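Local structure of oxidoreductase (Azotobacter vinelandii, 7D5M) at residues E161-M167 / V275-S281. The protein binds NAD(H) through a Rossmann-fold domain and, as an inositol dehydrogenase homolog of the Gfo/Idh/MocA family, probably oxidises a sugar or polyol substrate. Sequence-based numbering, arbitrary orientation.
Sequences ELGEIRM and VIGSRAS
Leu162 O accepts two backbone bonds at once, from Arg279 N (2.9 Å) and a longer one from Ala280 N (3.3 Å), both reaching it from the same face of its carbonyl plane. It illustrates how one carbonyl can hold a β-hairpin turn against the loop that leads into a neighbouring strand. Next to it, Arg279 NH1 donates to a lone pair of Glu161 O (2.7 Å), which lies almost in the guanidinium plane, and a water joins NH1 to Glu161 OE1. Ser278 is held through both backbone and side chain: its N donates to Glu164 O, while its OG, placed between the backbone N and the carbonyl carbon (chi1 60°), is thereby brought to Glu164 N, from which it accepts (3.0 Å). Further on, Arg166 N and Met167 N share Ile276 O, a classic beta bulge. The extended Arg166 chain lays its guanidinium over Ser278 CB, 3.5 Å from CZ; NH1 binds Ser178 O of the second subunit and, through water, Gly277 O. Replacing Arg166 with alanine is likely to cost Ser178 O this donor and Gly277 O its water link. Leu162 CD1 meets Val275 CG1 (3.7 Å) against Ile157 of helix 148-158, just before strand 165-173 runs antiparallel to strand 271-277 in the C-terminal domain's mixed sheet.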
loop_
_atom_site.group_PDB
_atom_site.type_symbol
_atom_site.label_atom_id
_atom_site.label_comp_id
_atom_site.label_asym_id
_atom_site.label_seq_id
_atom_site.Cartn_x
_atom_site.Cartn_y
_atom_site.Cartn_z
ATOM N N GLU A 161 22.665 -4.894 -11.700
ATOM C CA GLU A 161 21.216 -5.178 -11.871
ATOM C C GLU A 161 20.458 -3.866 -12.128
ATOM O O GLU A 161 19.387 -3.946 -12.732
ATOM C CB GLU A 161 20.633 -5.928 -10.674
ATOM C CG GLU A 161 21.182 -7.334 -10.530
ATOM C CD GLU A 161 20.445 -8.245 -9.564
ATOM O OE1 GLU A 161 19.209 -8.317 -9.677
ATOM O OE2 GLU A 161 21.128 -8.920 -8.734
ATOM N N LEU A 162 20.985 -2.716 -11.702
ATOM C CA LEU A 162 20.337 -1.394 -11.926
ATOM C C LEU A 162 20.881 -0.728 -13.195
ATOM O O LEU A 162 20.329 0.307 -13.578
ATOM C CB LEU A 162 20.548 -0.466 -10.729
ATOM C CG LEU A 162 20.014 -0.940 -9.380
ATOM C CD1 LEU A 162 19.861 0.234 -8.436
ATOM C CD2 LEU A 162 18.699 -1.678 -9.512
ATOM N N GLY A 163 21.892 -1.306 -13.853
ATOM C CA GLY A 163 22.649 -0.602 -14.902
ATOM C C GLY A 163 23.509 0.492 -14.300
ATOM O O GLY A 163 23.913 0.366 -13.126
ATOM N N GLU A 164 23.803 1.545 -15.058
ATOM C CA GLU A 164 24.677 2.635 -14.554
ATOM C C GLU A 164 23.858 3.507 -13.597
ATOM O O GLU A 164 22.700 3.854 -13.905
ATOM C CB GLU A 164 25.342 3.421 -15.687
ATOM C CG GLU A 164 24.396 4.142 -16.616
ATOM C CD GLU A 164 25.093 4.752 -17.829
ATOM O OE1 GLU A 164 26.106 5.458 -17.631
ATOM O OE2 GLU A 164 24.620 4.525 -18.962
ATOM N N ILE A 165 24.438 3.824 -12.448
ATOM C CA ILE A 165 23.711 4.563 -11.382
ATOM C C ILE A 165 23.631 6.033 -11.794
ATOM O O ILE A 165 24.658 6.612 -12.221
ATOM C CB ILE A 165 24.366 4.354 -10.006
ATOM C CG1 ILE A 165 24.565 2.869 -9.690
ATOM C CG2 ILE A 165 23.570 5.066 -8.925
ATOM C CD1 ILE A 165 23.316 2.025 -9.758
ATOM N N ARG A 166 22.435 6.606 -11.716
ATOM C CA ARG A 166 22.155 7.991 -12.162
ATOM C C ARG A 166 21.798 8.864 -10.962
ATOM O O ARG A 166 22.289 9.997 -10.885
ATOM C CB ARG A 166 21.042 7.978 -13.215
ATOM C CG ARG A 166 21.500 7.349 -14.523
ATOM C CD ARG A 166 20.437 7.252 -15.596
ATOM N NE ARG A 166 21.034 6.928 -16.884
ATOM C CZ ARG A 166 20.363 6.606 -17.979
ATOM N NH1 ARG A 166 19.046 6.510 -17.960
ATOM N NH2 ARG A 166 21.021 6.361 -19.099
ATOM N N MET A 167 20.934 8.375 -10.078
ATOM C CA MET A 167 20.461 9.179 -8.925
ATOM C C MET A 167 20.365 8.342 -7.660
ATOM O O MET A 167 20.036 7.144 -7.736
ATOM C CB MET A 167 19.086 9.782 -9.187
ATOM C CG MET A 167 19.139 10.951 -10.099
ATOM S SD MET A 167 17.568 11.087 -10.903
ATOM C CE MET A 167 17.910 9.855 -12.152
ATOM N N VAL A 275 17.604 4.151 -5.157
ATOM C CA VAL A 275 18.776 4.198 -6.066
ATOM C C VAL A 275 18.241 3.957 -7.467
ATOM O O VAL A 275 17.606 2.915 -7.682
ATOM C CB VAL A 275 19.848 3.170 -5.673
ATOM C CG1 VAL A 275 21.046 3.261 -6.604
ATOM C CG2 VAL A 275 20.265 3.330 -4.223
ATOM N N ILE A 276 18.493 4.901 -8.375
ATOM C CA ILE A 276 17.928 4.887 -9.747
ATOM C C ILE A 276 19.073 4.694 -10.739
ATOM O O ILE A 276 19.968 5.550 -10.793
ATOM C CB ILE A 276 17.134 6.176 -10.022
ATOM C CG1 ILE A 276 16.086 6.407 -8.929
ATOM C CG2 ILE A 276 16.532 6.118 -11.420
ATOM C CD1 ILE A 276 15.546 7.796 -8.867
ATOM N N GLY A 277 19.021 3.596 -11.481
ATOM C CA GLY A 277 19.987 3.265 -12.540
ATOM C C GLY A 277 19.365 3.405 -13.915
ATOM O O GLY A 277 18.133 3.626 -14.025
ATOM N N SER A 278 20.186 3.249 -14.952
ATOM C CA SER A 278 19.746 3.295 -16.363
ATOM C C SER A 278 18.754 2.157 -16.659
ATOM O O SER A 278 17.917 2.331 -17.560
ATOM C CB SER A 278 20.938 3.259 -17.286
ATOM O OG SER A 278 21.681 2.062 -17.093
ATOM N N ARG A 279 18.837 1.025 -15.953
ATOM C CA ARG A 279 18.010 -0.182 -16.224
ATOM C C ARG A 279 16.845 -0.282 -15.235
ATOM O O ARG A 279 15.787 -0.791 -15.621
ATOM C CB ARG A 279 18.875 -1.447 -16.147
ATOM C CG ARG A 279 18.103 -2.757 -16.231
ATOM C CD ARG A 279 19.028 -3.959 -16.308
ATOM N NE ARG A 279 18.285 -5.199 -16.494
ATOM C CZ ARG A 279 17.946 -6.074 -15.545
ATOM N NH1 ARG A 279 18.284 -5.897 -14.276
ATOM N NH2 ARG A 279 17.262 -7.151 -15.886
ATOM N N ALA A 280 17.063 0.071 -13.974
ATOM C CA ALA A 280 16.143 -0.294 -12.881
ATOM C C ALA A 280 16.410 0.593 -11.671
ATOM O O ALA A 280 17.501 1.171 -11.585
ATOM C CB ALA A 280 16.312 -1.761 -12.537
ATOM N N SER A 281 15.438 0.659 -10.766
ATOM C CA SER A 281 15.565 1.316 -9.446
ATOM C C SER A 281 15.346 0.291 -8.335
ATOM O O SER A 281 14.676 -0.721 -8.557
ATOM C CB SER A 281 14.606 2.463 -9.303
ATOM O OG SER A 281 14.847 3.458 -10.286
HETATM O O HOH W 1 18.478 -8.087 -12.125
HETATM O O HOH W 2 17.400 5.764 -15.623
#